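Local coordinates for periplasmic sugar-binding domain protein (Pseudomonas fluorescens Pf-5, PDB 3H75), which probably binds a carbohydrate in the periplasm, as expected of a two-domain solute-binding protein of the type that serves bacterial sugar uptake, at residues G266-V271 / V317-L322; L294-T299 / F335-L340; V7-G12 / D64-V69. One frame throughout, in Å; residues are numbered along the deposited sequence.

Contact 1. Residues G266-V271 / V317-L322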
# COMPACT_ATOMS: atom_id res chain seq x y z
N GLY A 266 -2.19 4.54 -7.71
CA GLY A 266 -1.62 4.85 -9.00
C GLY A 266 -2.65 5.34 -10.01
O GLY A 266 -2.38 6.24 -10.80
N GLY A 267 -3.83 4.73 -9.98
CA GLY A 267 -4.89 5.13 -10.90
C GLY A 267 -5.35 6.55 -10.63
O GLY A 267 -5.55 7.34 -11.56
N TRP A 268 -5.54 6.88 -9.36
CA TRP A 268 -5.97 8.22 -8.98
C TRP A 268 -4.89 9.21 -9.38
O TRP A 268 -5.18 10.33 -9.79
CB TRP A 268 -6.20 8.30 -7.47
CG TRP A 268 -7.07 7.23 -6.89
CD1 TRP A 268 -6.97 6.69 -5.64
CD2 TRP A 268 -8.21 6.60 -7.51
NE1 TRP A 268 -7.96 5.76 -5.44
CE2 TRP A 268 -8.73 5.68 -6.57
CE3 TRP A 268 -8.83 6.71 -8.76
CZ2 TRP A 268 -9.85 4.88 -6.84
CZ3 TRP A 268 -9.94 5.92 -9.03
CH2 TRP A 268 -10.44 5.01 -8.07
N ALA A 269 -3.63 8.80 -9.24
CA ALA A 269 -2.51 9.65 -9.59
C ALA A 269 -2.57 10.02 -11.07
O ALA A 269 -2.29 11.16 -11.45
CB ALA A 269 -1.18 8.94 -9.28
N LEU A 270 -2.95 9.06 -11.91
CA LEU A 270 -3.03 9.34 -13.35
C LEU A 270 -4.17 10.30 -13.66
O LEU A 270 -4.08 11.09 -14.60
CB LEU A 270 -3.15 8.04 -14.15
CG LEU A 270 -1.87 7.20 -14.11
CD1 LEU A 270 -2.04 5.92 -14.90
CD2 LEU A 270 -0.71 8.00 -14.68
N VAL A 271 -5.25 10.25 -12.88
CA VAL A 271 -6.36 11.17 -13.09
C VAL A 271 -5.83 12.57 -12.79
O VAL A 271 -6.08 13.52 -13.54
CB VAL A 271 -7.54 10.89 -12.14
CG1 VAL A 271 -8.58 12.01 -12.27
CG2 VAL A 271 -8.17 9.55 -12.47
N VAL A 317 -14.16 1.06 -13.40
CA VAL A 317 -14.02 2.43 -12.92
C VAL A 317 -14.04 3.42 -14.08
O VAL A 317 -13.34 3.25 -15.07
CB VAL A 317 -12.70 2.61 -12.14
CG1 VAL A 317 -12.57 4.03 -11.64
CG2 VAL A 317 -12.65 1.63 -10.98
N ASP A 318 -14.86 4.46 -13.94
CA ASP A 318 -14.96 5.49 -14.97
C ASP A 318 -13.98 6.60 -14.64
O ASP A 318 -14.35 7.62 -14.06
CB ASP A 318 -16.39 6.03 -15.04
CG ASP A 318 -16.52 7.19 -16.00
OD1 ASP A 318 -15.84 7.17 -17.05
OD2 ASP A 318 -17.30 8.13 -15.71
N PHE A 319 -12.72 6.39 -15.01
CA PHE A 319 -11.67 7.35 -14.75
C PHE A 319 -11.90 8.70 -15.43
O PHE A 319 -11.78 9.75 -14.79
CB PHE A 319 -10.32 6.77 -15.18
CG PHE A 319 -9.89 5.59 -14.35
CD1 PHE A 319 -9.34 5.77 -13.08
CD2 PHE A 319 -10.02 4.30 -14.84
CE1 PHE A 319 -8.95 4.67 -12.31
CE2 PHE A 319 -9.63 3.19 -14.08
CZ PHE A 319 -9.09 3.39 -12.81
N ARG A 320 -12.23 8.68 -16.71
CA ARG A 320 -12.47 9.93 -17.43
C ARG A 320 -13.54 10.72 -16.69
O ARG A 320 -13.50 11.95 -16.65
CB ARG A 320 -12.91 9.66 -18.87
CG ARG A 320 -13.00 10.91 -19.72
CD ARG A 320 -13.29 10.58 -21.18
NE ARG A 320 -12.19 9.85 -21.81
CZ ARG A 320 -10.99 10.36 -22.05
NH1 ARG A 320 -10.72 11.62 -21.72
NH2 ARG A 320 -10.06 9.62 -22.64
N GLY A 321 -14.48 10.01 -16.08
CA GLY A 321 -15.54 10.66 -15.33
C GLY A 321 -15.05 11.33 -14.06
O GLY A 321 -15.72 12.21 -13.51
N LEU A 322 -13.88 10.92 -13.58
CA LEU A 322 -13.31 11.49 -12.37
C LEU A 322 -12.56 12.78 -12.68
O LEU A 322 -12.27 13.57 -11.78
CB LEU A 322 -12.36 10.49 -11.70
CG LEU A 322 -13.02 9.22 -11.17
CD1 LEU A 322 -11.96 8.29 -10.61
CD2 LEU A 322 -14.03 9.58 -10.09
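W268 and F319 each hold CG anti to the carbonyl carbon (chi1 -51° and -66°), and from these torsions the indole, although its CB leaves the helix away from 317-322, reaches back to the phenyl ring. The setting is the two-domain alpha/beta fold of a periplasmic binding protein: helix 265-277 packs against a short, weakly bonded helical turn at about 319-322, near the C-terminus. The benzo end of the indole does the touching. Its CZ3 lies 3.6 Å from F319 CE1 and 3.5 Å from L322 CD1, while V317 CG1 approaches the indole edge near its plane. The two rings are oblique, their planes 49° apart, and F25 of helix 17-33 meets both edge-to-face. V317 CG1 also sits 3.6 Å above the F319 ring plane, over its centre, covering one face of the phenyl. Putting an alanine at W268 would probably open a gap beside F319 and L322 and deprive F335 of the ring on which it stacks. G267 adds only backbone, its CA 4.3 Å from F319 CE1. One turn on from G267, the branches of V271 divide: CG1 turns to the CB of L322, and CG2 meets the F319 ring at its edge, 4.0 Å from CD1.

Contact 2. Residues L294-T299 / F335-L340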
# COMPACT_ATOMS: atom_id res chain seq x y z
N LEU A 294 -7.38 5.95 1.87
CA LEU A 294 -7.79 4.86 1.00
C LEU A 294 -8.02 3.53 1.70
O LEU A 294 -8.82 2.72 1.24
CB LEU A 294 -6.73 4.66 -0.10
CG LEU A 294 -6.46 5.85 -1.02
CD1 LEU A 294 -5.33 5.51 -1.97
CD2 LEU A 294 -7.72 6.20 -1.81
N PHE A 295 -7.33 3.31 2.82
CA PHE A 295 -7.47 2.05 3.53
C PHE A 295 -8.81 1.83 4.21
O PHE A 295 -9.39 2.74 4.79
CB PHE A 295 -6.36 1.90 4.58
CG PHE A 295 -5.05 1.47 4.01
CD1 PHE A 295 -4.92 0.25 3.36
CD2 PHE A 295 -3.93 2.28 4.13
CE1 PHE A 295 -3.69 -0.16 2.84
CE2 PHE A 295 -2.69 1.89 3.61
CZ PHE A 295 -2.57 0.66 2.97
N GLN A 296 -9.27 0.59 4.12
CA GLN A 296 -10.52 0.16 4.74
C GLN A 296 -10.31 -1.27 5.22
O GLN A 296 -9.68 -2.07 4.54
CB GLN A 296 -11.67 0.15 3.74
CG GLN A 296 -12.23 1.51 3.37
CD GLN A 296 -13.44 1.39 2.45
OE1 GLN A 296 -14.37 0.64 2.75
NE2 GLN A 296 -13.43 2.12 1.35
N ALA A 297 -10.84 -1.57 6.40
CA ALA A 297 -10.76 -2.92 6.94
C ALA A 297 -11.90 -3.64 6.23
O ALA A 297 -13.07 -3.49 6.60
CB ALA A 297 -10.99 -2.91 8.44
N LEU A 298 -11.56 -4.41 5.20
CA LEU A 298 -12.55 -5.12 4.39
C LEU A 298 -13.53 -6.02 5.12
O LEU A 298 -13.17 -6.70 6.07
CB LEU A 298 -11.85 -5.96 3.33
CG LEU A 298 -11.01 -5.26 2.26
CD1 LEU A 298 -10.37 -6.33 1.38
CD2 LEU A 298 -11.87 -4.32 1.43
N THR A 299 -14.77 -6.00 4.65
CA THR A 299 -15.81 -6.86 5.20
C THR A 299 -15.76 -8.08 4.28
O THR A 299 -15.21 -8.00 3.18
CB THR A 299 -17.20 -6.22 5.08
OG1 THR A 299 -17.50 -5.99 3.70
CG2 THR A 299 -17.25 -4.90 5.83
N PHE A 335 -11.92 9.97 -4.93
CA PHE A 335 -11.03 8.80 -4.91
C PHE A 335 -11.27 7.90 -3.69
O PHE A 335 -11.21 8.35 -2.55
CB PHE A 335 -9.56 9.24 -4.92
CG PHE A 335 -9.17 10.05 -6.12
CD1 PHE A 335 -9.65 9.75 -7.39
CD2 PHE A 335 -8.27 11.10 -5.98
CE1 PHE A 335 -9.24 10.48 -8.51
CE2 PHE A 335 -7.85 11.84 -7.09
CZ PHE A 335 -8.33 11.53 -8.35
N GLY A 336 -11.51 6.62 -3.95
CA GLY A 336 -11.74 5.69 -2.87
C GLY A 336 -12.11 4.31 -3.36
O GLY A 336 -12.43 4.12 -4.53
N LEU A 337 -12.06 3.34 -2.46
CA LEU A 337 -12.39 1.97 -2.81
C LEU A 337 -13.85 1.84 -3.21
O LEU A 337 -14.22 0.96 -3.98
CB LEU A 337 -12.09 1.04 -1.62
CG LEU A 337 -12.19 -0.47 -1.84
CD1 LEU A 337 -11.25 -0.90 -2.96
CD2 LEU A 337 -11.84 -1.18 -0.54
N GLN A 338 -14.69 2.73 -2.69
CA GLN A 338 -16.11 2.67 -3.02
C GLN A 338 -16.38 2.80 -4.51
O GLN A 338 -17.36 2.26 -5.01
CB GLN A 338 -16.89 3.74 -2.24
CG GLN A 338 -18.40 3.55 -2.31
CD GLN A 338 -18.81 2.10 -2.14
OE1 GLN A 338 -18.36 1.42 -1.21
NE2 GLN A 338 -19.66 1.62 -3.04
N LEU A 339 -15.51 3.51 -5.22
CA LEU A 339 -15.68 3.68 -6.66
C LEU A 339 -15.55 2.33 -7.38
O LEU A 339 -16.04 2.17 -8.50
CB LEU A 339 -14.63 4.65 -7.22
CG LEU A 339 -14.71 6.11 -6.76
CD1 LEU A 339 -13.58 6.91 -7.40
CD2 LEU A 339 -16.06 6.70 -7.14
N LEU A 340 -14.91 1.37 -6.72
CA LEU A 340 -14.72 0.04 -7.30
C LEU A 340 -15.79 -0.95 -6.86
O LEU A 340 -16.02 -1.96 -7.54
CB LEU A 340 -13.35 -0.53 -6.89
CG LEU A 340 -12.06 0.05 -7.47
CD1 LEU A 340 -11.90 1.51 -7.09
CD2 LEU A 340 -10.89 -0.76 -6.93
O HOH W 1 -11.04 3.76 0.22
O HOH W 2 -16.57 1.79 0.83
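L298 and L337 meet methyl to methyl, CD2 of the first 3.7 Å from CD2 of the second, with the two side chains crossing at about a right angle. L337 carries its CG anti to the backbone N (chi1 -172°), which swings the isobutyl group out toward 294-299, and it buries more of itself here than any other residue of the contact. At the start of its segment L294 takes part with CD2, 4.2 Å from G336 CA, while W268 packs on the same leucine. Here the contact is carbon against carbon, whereas the other side is polar and runs through water. Q296 stands between the two: its NE2 lies 3.4 Å from L337 CB, yet both ends of its amide reach waters, and OE1 also takes a weak hydrogen bond from Q302 NE2. Segment 294-299 completes one of the crossovers between the lobes of a type I periplasmic binding protein, the one leading from strand 289-291 to edge strand 296-297. A neighbouring crossover touches it through D121, whose OD1 accepts from the backbone N of both L294 and F295. No direct hydrogen bond spans the two segments. One water instead gives a proton to L294 O (2.7 Å) and accepts from Q296 NE2 (3.1 Å) and L337 N (2.9 Å). Farther out, beside the exposed Q338, a second water donates both to Q296 OE1, at 3.1 Å, and to Q338 OE1, at 2.7 Å.

Contact 3. Residues V7-G12 / D64-V69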
# COMPACT_ATOMS: atom_id res chain seq x y z
N VAL A 7 5.79 7.86 -17.13
CA VAL A 7 6.62 6.69 -16.88
C VAL A 7 6.56 6.48 -15.37
O VAL A 7 6.80 7.41 -14.60
CB VAL A 7 8.09 6.90 -17.30
CG1 VAL A 7 8.94 5.74 -16.79
CG2 VAL A 7 8.19 6.98 -18.82
N PHE A 8 6.21 5.27 -14.95
CA PHE A 8 6.15 4.97 -13.53
C PHE A 8 7.21 3.96 -13.18
O PHE A 8 7.32 2.91 -13.82
CB PHE A 8 4.77 4.42 -13.13
CG PHE A 8 4.70 3.91 -11.71
CD1 PHE A 8 5.10 4.72 -10.65
CD2 PHE A 8 4.24 2.63 -11.43
CE1 PHE A 8 5.05 4.26 -9.33
CE2 PHE A 8 4.18 2.16 -10.11
CZ PHE A 8 4.58 2.98 -9.07
N LEU A 9 8.01 4.28 -12.17
CA LEU A 9 9.06 3.38 -11.70
C LEU A 9 8.48 2.57 -10.54
O LEU A 9 8.40 3.05 -9.40
CB LEU A 9 10.29 4.19 -11.25
CG LEU A 9 10.80 5.18 -12.31
CD1 LEU A 9 12.04 5.89 -11.79
CD2 LEU A 9 11.11 4.43 -13.61
N ASN A 10 8.05 1.36 -10.86
CA ASN A 10 7.45 0.42 -9.91
C ASN A 10 8.58 -0.27 -9.13
O ASN A 10 9.47 -0.87 -9.72
CB ASN A 10 6.64 -0.61 -10.71
CG ASN A 10 5.71 -1.42 -9.84
OD1 ASN A 10 6.12 -1.97 -8.83
ND2 ASN A 10 4.44 -1.51 -10.24
N PRO A 11 8.55 -0.20 -7.79
CA PRO A 11 9.61 -0.83 -6.98
C PRO A 11 9.54 -2.34 -6.81
O PRO A 11 10.54 -2.98 -6.44
CB PRO A 11 9.49 -0.11 -5.64
CG PRO A 11 8.01 0.15 -5.53
CD PRO A 11 7.60 0.55 -6.94
N GLY A 12 8.38 -2.93 -7.08
CA GLY A 12 8.25 -4.36 -6.87
C GLY A 12 8.71 -5.28 -7.97
O GLY A 12 9.33 -4.85 -8.95
N ASP A 64 6.33 13.16 -20.33
CA ASP A 64 5.89 14.43 -19.76
C ASP A 64 6.03 14.35 -18.25
O ASP A 64 6.43 15.32 -17.60
CB ASP A 64 4.42 14.70 -20.12
CG ASP A 64 4.22 14.94 -21.61
OD1 ASP A 64 5.00 15.71 -22.19
OD2 ASP A 64 3.28 14.35 -22.18
N TYR A 65 5.70 13.18 -17.69
CA TYR A 65 5.76 12.95 -16.25
C TYR A 65 6.55 11.70 -15.90
O TYR A 65 6.53 10.70 -16.63
CB TYR A 65 4.35 12.78 -15.68
CG TYR A 65 3.44 13.96 -15.89
CD1 TYR A 65 3.37 14.99 -14.95
CD2 TYR A 65 2.65 14.07 -17.04
CE1 TYR A 65 2.55 16.10 -15.14
CE2 TYR A 65 1.83 15.17 -17.24
CZ TYR A 65 1.78 16.18 -16.29
OH TYR A 65 0.98 17.28 -16.50
N LEU A 66 7.22 11.76 -14.75
CA LEU A 66 7.98 10.64 -14.20
C LEU A 66 7.37 10.43 -12.82
O LEU A 66 7.41 11.33 -11.98
CB LEU A 66 9.46 11.00 -14.08
CG LEU A 66 10.57 9.93 -14.08
CD1 LEU A 66 11.56 10.23 -12.97
CD2 LEU A 66 9.99 8.53 -13.93
N MSE A 67 6.78 9.26 -12.59
CA MSE A 67 6.17 8.94 -11.31
C MSE A 67 7.03 7.93 -10.57
O MSE A 67 7.52 6.98 -11.17
CB MSE A 67 4.78 8.37 -11.52
CG MSE A 67 3.96 8.26 -10.25
SE MSE A 67 2.24 7.47 -10.63
CE MSE A 67 1.69 8.52 -12.12
N LEU A 68 7.23 8.14 -9.28
CA LEU A 68 8.05 7.22 -8.50
C LEU A 68 7.58 7.17 -7.06
O LEU A 68 6.95 8.11 -6.57
CB LEU A 68 9.52 7.66 -8.53
CG LEU A 68 9.80 9.08 -8.01
CD1 LEU A 68 11.15 9.12 -7.30
CD2 LEU A 68 9.75 10.07 -9.16
N VAL A 69 7.91 6.08 -6.39
CA VAL A 69 7.55 5.89 -4.99
C VAL A 69 8.62 6.56 -4.14
O VAL A 69 9.81 6.49 -4.46
CB VAL A 69 7.46 4.40 -4.64
CG1 VAL A 69 7.14 4.23 -3.17
CG2 VAL A 69 6.39 3.73 -5.50
O HOH W 3 9.79 4.29 -7.45
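F8 and M67, a selenomethionine, stand side by side on one face of the sheet, both with CG anti to the backbone N (chi1 172° and -169°). Their side chains run at a slant to one another: F8 CD1 lies 3.7 Å from M67 CG, and the chain runs on extended to SE, 4.7 Å from the centroid of the F8 ring and 39° off its normal, an oblique Met-aromatic contact; only past SE does it bend. The far end of the same ring meets V69 edge-on, with CZ 4.1 Å from V69 CG2. That methyl also receives the P11 ring, whose CD is 3.7 Å away and which crosses the valine at about a right angle. On the reverse face L66 CD2 is set beside V7 and L9, 3.8 Å from L9 CG. Between the two faces the backbones pair as neighbouring parallel strands of a Rossmann-like sheet, 5-10 lying between 36-41 and 65-69. V7 N bonds to Y65 O (3.0 Å), M67 N to V7 O (2.7 Å, almost straight) and L9 N to M67 O (2.9 Å). Past that point the strands part, and a water joins L9 O to V69 N. Helices 17-33 and 265-277 cover the F8 and M67 face, with M26 touching both residues and L270 touching M67. Where strand 5-10 ends, N10 OD1 accepts from G12 N in an Asx turn, the bond lying in the carbonyl plane.

Helix 265-277 is the hub of the three contacts. Contact 1 reaches contact 2 through W268, whose indole stacks on F335, with CE3 3.4 Å from F335 CD1, and whose NE1 is 3.7 Å from L294 CD2. Another side of the same helix meets contact 3, where L270 CD2 is 3.5 Å from M67 CE. Contacts 2 and 3 do not touch: their centres are about 23 Å apart and their nearest atoms about 11 Å. Contact 2 lies at a crossover between the lobes, contact 3 within the sheet of one lobe. At contact 3 the side chain of P11 is about 4 Å from a bound sulfate that may be no more than a crystallisation additive, although an ion of this kind can also point to a pocket.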